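Local coordinates for fatty acid-binding protein TM_1468 (Thermotoga maritima, PDB 1MGP) that binds long-chain fatty acids such as palmitate and may take part in lipid transport or fatty acid metabolism, at residues A[143-148]-A[183-188]; A[215-220]-A[235-240]. All coordinates share one frame; numbering follows the deposited sequence.

In the fold
Interaction 1 is complete before the first residue of interaction 2 is reached along the chain, and their centres lie about 13 Å apart. They meet in one six-stranded mixed sheet, where strands 183-189 and 214-221 run antiparallel as neighbours; backbone bonds from Leu218 N to Phe187 O and from Ile220 N to Ala185 O tie one contact to the other. Interaction 1 sets the loop after strand 138-142, which belongs to the other sheet of this two-domain protein, against one face of the shared sheet, with the tail of palmitate in between. Interaction 2 packs helix 234-246 on the reverse face. A ligand-lined side and a helix-covered side are thus built from two adjoining strands.

Interaction 1 of 2, residues A[143-148]-A[183-188]; sequences TLLASG and FKAIFY. With PLM (palmitic acid), chain B.
Leu145 reaches across from its loop onto strand 183-188, its side chain crossing that of Phe183 at about a right angle. Its two methyls divide the strand between them: CD1 rests on Phe183 CB at 3.9 Å, and CD2 comes to 4.2 Å from Ala185 CB. CG of Leu145 lies opposite its own carbonyl carbon (chi1 -70°), which sends the isobutyl group to the strand. Phe183 meets the leucine through CB and its backbone oxygen, while its ring leads away from the loop. Two residues before Leu145, Thr143 forms an ST turn, its OG1 accepting from Leu145 N at 3.1 Å. In this DegV-family protein the loop after strand 138-142 and a strand of the second sheet together line the site of the palmitate tail, since Ala146, Ser147, Ala185 and Phe187 all touch it. Ala185 CB sits by the last carbons, 3.9 Å from PLM CF, and Ser147 CB lies further up the acyl chain, 3.6 Å from PLM CC. Phe187 lays one ring face against it, with PLM CC 3.7 Å above the plane and over the ring centre, and PLM CD 3.5 Å from Phe187 CD1. With an alanine in place of Phe187, this length of the tail would probably lose its flat wall and be freer to shift. Ser147 OG is hydrogen-bonded to Asp37, so its hydroxyl has a polar mate beside the hydrocarbon. At the far end of the ligand, Thr88 and Ser121 hydrogen-bond to palmitate.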
ATOM      1  N   THR A 143       6.282   7.479  -2.516  1.00 11.44           N
ATOM      2  CA  THR A 143       6.714   6.113  -2.787  1.00  9.37           C
ATOM      3  C   THR A 143       6.501   5.662  -4.220  1.00 11.19           C
ATOM      4  O   THR A 143       7.147   4.712  -4.673  1.00 10.54           O
ATOM      5  CB  THR A 143       5.989   5.099  -1.881  1.00 11.21           C
ATOM      6  OG1 THR A 143       4.605   5.025  -2.261  1.00 11.23           O
ATOM      7  CG2 THR A 143       6.099   5.521  -0.415  1.00 10.16           C
ATOM      8  N   LEU A 144       5.601   6.341  -4.930  1.00 10.87           N
ATOM      9  CA  LEU A 144       5.268   5.974  -6.305  1.00 11.91           C
ATOM     10  C   LEU A 144       4.730   4.541  -6.310  1.00 12.28           C
ATOM     11  O   LEU A 144       4.843   3.818  -7.298  1.00 11.44           O
ATOM     12  CB  LEU A 144       6.501   6.085  -7.210  1.00 13.10           C
ATOM     13  CG  LEU A 144       6.971   7.527  -7.434  1.00 13.97           C
ATOM     14  CD1 LEU A 144       8.186   7.549  -8.344  1.00 15.78           C
ATOM     15  CD2 LEU A 144       5.833   8.337  -8.050  1.00 11.90           C
ATOM     16  N   LEU A 145       4.140   4.143  -5.185  1.00 11.08           N
ATOM     17  CA  LEU A 145       3.574   2.809  -5.032  1.00 10.68           C
ATOM     18  C   LEU A 145       2.194   2.902  -4.408  1.00 10.41           C
ATOM     19  O   LEU A 145       1.672   3.997  -4.210  1.00  9.33           O
ATOM     20  CB  LEU A 145       4.480   1.949  -4.147  1.00 11.38           C
ATOM     21  CG  LEU A 145       5.820   1.555  -4.768  1.00 12.66           C
ATOM     22  CD1 LEU A 145       6.704   0.906  -3.716  1.00 13.26           C
ATOM     23  CD2 LEU A 145       5.573   0.603  -5.937  1.00 11.18           C
ATOM     24  N   ALA A 146       1.607   1.748  -4.104  1.00 10.17           N
ATOM     25  CA  ALA A 146       0.282   1.697  -3.495  1.00  9.73           C
ATOM     26  C   ALA A 146       0.064   0.355  -2.794  1.00  9.88           C
ATOM     27  O   ALA A 146       0.777  -0.616  -3.050  1.00  9.24           O
ATOM     28  CB  ALA A 146      -0.796   1.922  -4.561  1.00  9.06           C
ATOM     29  N   SER A 147      -0.923   0.311  -1.905  1.00  9.90           N
ATOM     30  CA  SER A 147      -1.244  -0.899  -1.154  1.00  9.34           C
ATOM     31  C   SER A 147      -0.029  -1.485  -0.432  1.00 10.79           C
ATOM     32  O   SER A 147       0.892  -0.757  -0.050  1.00 11.93           O
ATOM     33  CB  SER A 147      -1.865  -1.952  -2.081  1.00  9.16           C
ATOM     34  OG  SER A 147      -2.430  -3.021  -1.331  1.00  8.16           O
ATOM     35  N   GLY A 148      -0.040  -2.805  -0.266  1.00 10.60           N
ATOM     36  CA  GLY A 148       1.012  -3.528   0.432  1.00  9.44           C
ATOM     37  C   GLY A 148       2.473  -3.299   0.095  1.00 11.01           C
ATOM     38  O   GLY A 148       3.349  -3.792   0.803  1.00  9.96           O
ATOM     39  N   PHE A 183      11.375  -2.446  -4.464  1.00 14.57           N
ATOM     40  CA  PHE A 183      10.036  -2.542  -3.894  1.00 13.94           C
ATOM     41  C   PHE A 183       9.040  -2.611  -5.043  1.00 13.93           C
ATOM     42  O   PHE A 183       8.960  -1.695  -5.863  1.00 14.53           O
ATOM     43  CB  PHE A 183       9.757  -1.336  -2.999  1.00 14.22           C
ATOM     44  CG  PHE A 183      10.707  -1.214  -1.839  1.00 13.57           C
ATOM     45  CD1 PHE A 183      10.772  -2.209  -0.870  1.00 11.85           C
ATOM     46  CD2 PHE A 183      11.556  -0.115  -1.730  1.00 14.53           C
ATOM     47  CE1 PHE A 183      11.661  -2.111   0.194  1.00 13.41           C
ATOM     48  CE2 PHE A 183      12.453  -0.008  -0.666  1.00 15.24           C
ATOM     49  CZ  PHE A 183      12.509  -1.008   0.295  1.00 13.05           C
ATOM     50  N   LYS A 184       8.282  -3.701  -5.097  1.00 12.32           N
ATOM     51  CA  LYS A 184       7.326  -3.910  -6.177  1.00 11.45           C
ATOM     52  C   LYS A 184       5.885  -4.128  -5.722  1.00 10.42           C
ATOM     53  O   LYS A 184       5.631  -4.628  -4.624  1.00 10.90           O
ATOM     54  CB  LYS A 184       7.767  -5.116  -7.010  1.00 12.37           C
ATOM     55  CG  LYS A 184       9.218  -5.053  -7.484  1.00 13.68           C
ATOM     56  CD  LYS A 184       9.638  -6.366  -8.145  1.00 14.64           C
ATOM     57  CE  LYS A 184      11.105  -6.343  -8.599  1.00 14.32           C
ATOM     58  NZ  LYS A 184      11.351  -5.322  -9.662  1.00 13.43           N
ATOM     59  N   ALA A 185       4.951  -3.751  -6.591  1.00 10.42           N
ATOM     60  CA  ALA A 185       3.520  -3.916  -6.347  1.00  9.61           C
ATOM     61  C   ALA A 185       2.950  -4.626  -7.571  1.00  9.93           C
ATOM     62  O   ALA A 185       2.814  -4.022  -8.641  1.00 10.58           O
ATOM     63  CB  ALA A 185       2.851  -2.556  -6.171  1.00 11.31           C
ATOM     64  N   ILE A 186       2.623  -5.907  -7.411  1.00 10.15           N
ATOM     65  CA  ILE A 186       2.088  -6.720  -8.504  1.00  9.87           C
ATOM     66  C   ILE A 186       0.791  -7.387  -8.040  1.00 10.17           C
ATOM     67  O   ILE A 186       0.744  -7.969  -6.956  1.00  9.63           O
ATOM     68  CB  ILE A 186       3.130  -7.785  -8.918  1.00 10.41           C
ATOM     69  CG1 ILE A 186       4.456  -7.084  -9.246  1.00 11.02           C
ATOM     70  CG2 ILE A 186       2.631  -8.584 -10.124  1.00 10.88           C
ATOM     71  CD1 ILE A 186       5.661  -8.016  -9.327  1.00 10.82           C
ATOM     72  N   PHE A 187      -0.256  -7.307  -8.858  1.00  9.85           N
ATOM     73  CA  PHE A 187      -1.551  -7.871  -8.476  1.00  9.63           C
ATOM     74  C   PHE A 187      -2.478  -8.107  -9.659  1.00  9.51           C
ATOM     75  O   PHE A 187      -2.192  -7.691 -10.781  1.00 11.53           O
ATOM     76  CB  PHE A 187      -2.260  -6.913  -7.511  1.00  9.65           C
ATOM     77  CG  PHE A 187      -2.640  -5.588  -8.140  1.00  9.83           C
ATOM     78  CD1 PHE A 187      -1.660  -4.663  -8.505  1.00  9.33           C
ATOM     79  CD2 PHE A 187      -3.974  -5.274  -8.379  1.00  8.88           C
ATOM     80  CE1 PHE A 187      -2.006  -3.443  -9.096  1.00  8.85           C
ATOM     81  CE2 PHE A 187      -4.333  -4.055  -8.973  1.00  8.81           C
ATOM     82  CZ  PHE A 187      -3.346  -3.139  -9.329  1.00  7.91           C
ATOM     83  N   TYR A 188      -3.600  -8.772  -9.393  1.00 10.53           N
ATOM     84  CA  TYR A 188      -4.602  -9.010 -10.419  1.00 10.38           C
ATOM     85  C   TYR A 188      -5.983  -8.771  -9.824  1.00 10.35           C
ATOM     86  O   TYR A 188      -6.195  -8.944  -8.623  1.00 10.23           O
ATOM     87  CB  TYR A 188      -4.491 -10.430 -10.987  1.00 11.13           C
ATOM     88  CG  TYR A 188      -4.893 -11.546 -10.054  1.00 10.61           C
ATOM     89  CD1 TYR A 188      -6.231 -11.876  -9.862  1.00 12.88           C
ATOM     90  CD2 TYR A 188      -3.926 -12.301  -9.390  1.00 12.58           C
ATOM     91  CE1 TYR A 188      -6.600 -12.942  -9.033  1.00 12.80           C
ATOM     92  CE2 TYR A 188      -4.279 -13.357  -8.566  1.00 11.50           C
ATOM     93  CZ  TYR A 188      -5.614 -13.675  -8.393  1.00 12.47           C
ATOM     94  OH  TYR A 188      -5.956 -14.732  -7.580  1.00 15.07           O
TER
HETATM   95  C1  PLM B 314      -7.655   9.333  -3.725  1.00 18.81           C
HETATM   96  O1  PLM B 314      -6.861  10.294  -3.689  1.00 16.31           O
HETATM   97  O2  PLM B 314      -8.890   9.484  -3.844  1.00 18.02           O
HETATM   98  C2  PLM B 314      -7.092   7.919  -3.619  1.00 18.15           C
HETATM   99  C3  PLM B 314      -6.901   7.233  -4.971  1.00 18.01           C
HETATM  100  C4  PLM B 314      -6.346   5.832  -4.772  1.00 19.90           C
HETATM  101  C5  PLM B 314      -6.138   5.113  -6.088  1.00 19.96           C
HETATM  102  C6  PLM B 314      -5.847   3.645  -5.890  1.00 20.33           C
HETATM  103  C7  PLM B 314      -5.674   2.927  -7.218  1.00 21.79           C
HETATM  104  C8  PLM B 314      -5.627   1.424  -7.020  1.00 22.81           C
HETATM  105  C9  PLM B 314      -4.195   0.928  -6.907  1.00 22.06           C
HETATM  106  CA  PLM B 314      -4.144  -0.440  -6.261  1.00 21.04           C
HETATM  107  CB  PLM B 314      -2.732  -0.982  -6.234  1.00 20.05           C
HETATM  108  CC  PLM B 314      -2.710  -2.349  -5.573  1.00 19.07           C
HETATM  109  CD  PLM B 314      -1.297  -2.929  -5.524  1.00 18.58           C
HETATM  110  CE  PLM B 314      -1.298  -4.308  -4.845  1.00 20.07           C
HETATM  111  CF  PLM B 314       0.102  -4.915  -4.742  1.00 20.30           C
HETATM  112  CG  PLM B 314       0.797  -4.532  -3.438  1.00 23.66           C

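Interaction 2 of 2, residues A[215-220]-A[235-240]; sequences RVCLHI and KKAIEA
Cys217 points its thiol from strand 215-220 into the helix, where SG meets Ala240 CB at 3.7 Å and passes 4.1 Å from Ala237 CA. With SG set opposite the carbonyl carbon of its own residue (chi1 -53°), the sulfur extends to the helix surface between two alanines three residues apart. Two residues earlier on the strand, Arg215 CB lies against Ala237 CB at 4.0 Å, so that the Ala237 methyl is touched by an aliphatic carbon rather than by the guanidinium. No hydrogen bond crosses between the segments; the contact is apolar, through Arg215 CB, the Cys217 sulfur and the two alanines. Segments 215-220 and 235-240 run almost in the same direction, at 11°, with their axes approaching to 8.9 Å, a spacing consistent with small alanines on the facing side of the helix. This is a helix laid along a sheet in an alpha/beta domain: strand 214-221 turns back into strand 224-232, and helix 234-246 then returns to cover the hairpin and its neighbour 183-189, whose Tyr188 also touches Ala237. Around this first shell, the Arg215 chain bends at its second torsion and its NH1 forms a salt bridge with Asp234, next to the start of the helix segment. Tyr228 of the adjacent strand packs on Cys217. On the helix itself Lys235 NZ bridges to Glu239 OE2 at 2.6 Å, one turn on; the amine meets the syn side of the carboxylate, 26° out of its plane. Ile238, directed away from the strand, packs on helix 265-275 through Leu271 and Thr274.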
ATOM      1  N   ARG A 215      -9.097 -12.546 -15.646  1.00 17.80           N
ATOM      2  CA  ARG A 215      -8.365 -11.862 -14.591  1.00 16.66           C
ATOM      3  C   ARG A 215      -7.328 -10.956 -15.240  1.00 15.58           C
ATOM      4  O   ARG A 215      -6.553 -11.399 -16.086  1.00 16.79           O
ATOM      5  CB  ARG A 215      -7.675 -12.868 -13.660  1.00 17.80           C
ATOM      6  CG  ARG A 215      -8.638 -13.814 -12.950  1.00 20.83           C
ATOM      7  CD  ARG A 215      -9.765 -13.041 -12.267  1.00 24.46           C
ATOM      8  NE  ARG A 215     -10.965 -13.858 -12.076  1.00 29.02           N
ATOM      9  CZ  ARG A 215     -11.032 -14.890 -11.246  1.00 30.17           C
ATOM     10  NH1 ARG A 215      -9.967 -15.223 -10.532  1.00 34.25           N
ATOM     11  NH2 ARG A 215     -12.156 -15.582 -11.125  1.00 30.53           N
ATOM     12  N   VAL A 216      -7.332  -9.685 -14.853  1.00 13.50           N
ATOM     13  CA  VAL A 216      -6.385  -8.720 -15.395  1.00 12.05           C
ATOM     14  C   VAL A 216      -5.239  -8.529 -14.407  1.00 12.95           C
ATOM     15  O   VAL A 216      -5.459  -8.202 -13.236  1.00 13.87           O
ATOM     16  CB  VAL A 216      -7.067  -7.359 -15.659  1.00 11.00           C
ATOM     17  CG1 VAL A 216      -6.064  -6.374 -16.246  1.00  9.88           C
ATOM     18  CG2 VAL A 216      -8.230  -7.546 -16.613  1.00 11.23           C
ATOM     19  N   CYS A 217      -4.019  -8.745 -14.886  1.00 12.08           N
ATOM     20  CA  CYS A 217      -2.824  -8.611 -14.068  1.00 12.33           C
ATOM     21  C   CYS A 217      -2.175  -7.261 -14.295  1.00 12.74           C
ATOM     22  O   CYS A 217      -2.003  -6.827 -15.435  1.00 12.78           O
ATOM     23  CB  CYS A 217      -1.823  -9.711 -14.420  1.00 12.54           C
ATOM     24  SG  CYS A 217      -2.529 -11.356 -14.336  1.00 19.11           S
ATOM     25  N   LEU A 218      -1.803  -6.600 -13.204  1.00 13.23           N
ATOM     26  CA  LEU A 218      -1.168  -5.294 -13.304  1.00 12.08           C
ATOM     27  C   LEU A 218       0.029  -5.182 -12.382  1.00 12.93           C
ATOM     28  O   LEU A 218       0.237  -6.011 -11.501  1.00 12.42           O
ATOM     29  CB  LEU A 218      -2.149  -4.185 -12.924  1.00 11.38           C
ATOM     30  CG  LEU A 218      -3.491  -4.042 -13.642  1.00 10.37           C
ATOM     31  CD1 LEU A 218      -4.554  -4.889 -12.949  1.00 11.04           C
ATOM     32  CD2 LEU A 218      -3.894  -2.581 -13.616  1.00  8.72           C
ATOM     33  N   HIS A 219       0.821  -4.141 -12.598  1.00 14.67           N
ATOM     34  CA  HIS A 219       1.957  -3.865 -11.740  1.00 14.17           C
ATOM     35  C   HIS A 219       2.143  -2.359 -11.773  1.00 14.17           C
ATOM     36  O   HIS A 219       1.681  -1.692 -12.696  1.00 15.55           O
ATOM     37  CB  HIS A 219       3.223  -4.586 -12.213  1.00 14.42           C
ATOM     38  CG  HIS A 219       3.798  -4.048 -13.483  1.00 15.98           C
ATOM     39  ND1 HIS A 219       5.144  -3.792 -13.636  1.00 15.31           N
ATOM     40  CD2 HIS A 219       3.221  -3.753 -14.673  1.00 17.73           C
ATOM     41  CE1 HIS A 219       5.372  -3.362 -14.864  1.00 14.83           C
ATOM     42  NE2 HIS A 219       4.223  -3.330 -15.514  1.00 17.94           N
ATOM     43  N   ILE A 220       2.782  -1.812 -10.751  1.00 12.83           N
ATOM     44  CA  ILE A 220       2.990  -0.378 -10.717  1.00 13.36           C
ATOM     45  C   ILE A 220       4.368  -0.065 -11.263  1.00 13.16           C
ATOM     46  O   ILE A 220       5.364  -0.611 -10.800  1.00 11.94           O
ATOM     47  CB  ILE A 220       2.882   0.176  -9.284  1.00 15.27           C
ATOM     48  CG1 ILE A 220       1.513  -0.184  -8.695  1.00 13.97           C
ATOM     49  CG2 ILE A 220       3.084   1.694  -9.307  1.00 14.57           C
ATOM     50  CD1 ILE A 220       1.267   0.369  -7.290  1.00 16.27           C
ATOM     51  N   LYS A 235      -5.338 -19.419 -10.862  1.00 15.25           N
ATOM     52  CA  LYS A 235      -4.071 -20.142 -10.956  1.00 16.54           C
ATOM     53  C   LYS A 235      -3.150 -19.486 -11.986  1.00 14.87           C
ATOM     54  O   LYS A 235      -1.964 -19.287 -11.724  1.00 14.37           O
ATOM     55  CB  LYS A 235      -4.309 -21.613 -11.329  1.00 18.33           C
ATOM     56  CG  LYS A 235      -3.031 -22.460 -11.358  1.00 21.30           C
ATOM     57  CD  LYS A 235      -3.340 -23.929 -11.639  1.00 25.14           C
ATOM     58  CE  LYS A 235      -2.098 -24.811 -11.498  1.00 27.48           C
ATOM     59  NZ  LYS A 235      -1.050 -24.498 -12.517  1.00 29.19           N
ATOM     60  N   LYS A 236      -3.699 -19.143 -13.149  1.00 14.21           N
ATOM     61  CA  LYS A 236      -2.911 -18.501 -14.202  1.00 13.68           C
ATOM     62  C   LYS A 236      -2.535 -17.080 -13.802  1.00 12.77           C
ATOM     63  O   LYS A 236      -1.452 -16.593 -14.137  1.00 10.73           O
ATOM     64  CB  LYS A 236      -3.700 -18.468 -15.511  1.00 15.80           C
ATOM     65  CG  LYS A 236      -4.065 -19.851 -16.036  1.00 20.99           C
ATOM     66  CD  LYS A 236      -2.852 -20.566 -16.572  1.00 23.38           C
ATOM     67  CE  LYS A 236      -2.577 -20.138 -17.998  1.00 26.26           C
ATOM     68  NZ  LYS A 236      -3.707 -20.538 -18.879  1.00 28.57           N
ATOM     69  N   ALA A 237      -3.441 -16.415 -13.092  1.00 11.78           N
ATOM     70  CA  ALA A 237      -3.206 -15.051 -12.637  1.00 10.49           C
ATOM     71  C   ALA A 237      -2.044 -15.075 -11.655  1.00  9.64           C
ATOM     72  O   ALA A 237      -1.122 -14.263 -11.741  1.00  8.38           O
ATOM     73  CB  ALA A 237      -4.465 -14.500 -11.965  1.00  9.78           C
ATOM     74  N   ILE A 238      -2.093 -16.018 -10.718  1.00 10.59           N
ATOM     75  CA  ILE A 238      -1.031 -16.159  -9.735  1.00 11.78           C
ATOM     76  C   ILE A 238       0.297 -16.384 -10.449  1.00 13.26           C
ATOM     77  O   ILE A 238       1.302 -15.753 -10.126  1.00 14.18           O
ATOM     78  CB  ILE A 238      -1.294 -17.354  -8.789  1.00 13.60           C
ATOM     79  CG1 ILE A 238      -2.450 -17.020  -7.840  1.00 14.81           C
ATOM     80  CG2 ILE A 238      -0.031 -17.692  -8.003  1.00 12.13           C
ATOM     81  CD1 ILE A 238      -2.837 -18.162  -6.914  1.00 13.95           C
ATOM     82  N   GLU A 239       0.293 -17.281 -11.429  1.00 14.10           N
ATOM     83  CA  GLU A 239       1.507 -17.586 -12.178  1.00 13.95           C
ATOM     84  C   GLU A 239       2.020 -16.368 -12.945  1.00 13.46           C
ATOM     85  O   GLU A 239       3.230 -16.145 -13.030  1.00 14.47           O
ATOM     86  CB  GLU A 239       1.236 -18.772 -13.114  1.00 14.68           C
ATOM     87  CG  GLU A 239       0.833 -20.016 -12.318  1.00 15.58           C
ATOM     88  CD  GLU A 239       0.385 -21.192 -13.171  1.00 18.32           C
ATOM     89  OE1 GLU A 239      -0.027 -20.989 -14.333  1.00 15.82           O
ATOM     90  OE2 GLU A 239       0.428 -22.328 -12.652  1.00 18.14           O
ATOM     91  N   ALA A 240       1.101 -15.571 -13.481  1.00 11.96           N
ATOM     92  CA  ALA A 240       1.475 -14.371 -14.215  1.00 12.37           C
ATOM     93  C   ALA A 240       2.096 -13.323 -13.281  1.00 13.57           C
ATOM     94  O   ALA A 240       2.990 -12.578 -13.689  1.00 12.95           O
ATOM     95  CB  ALA A 240       0.255 -13.789 -14.924  1.00 12.13           C
TER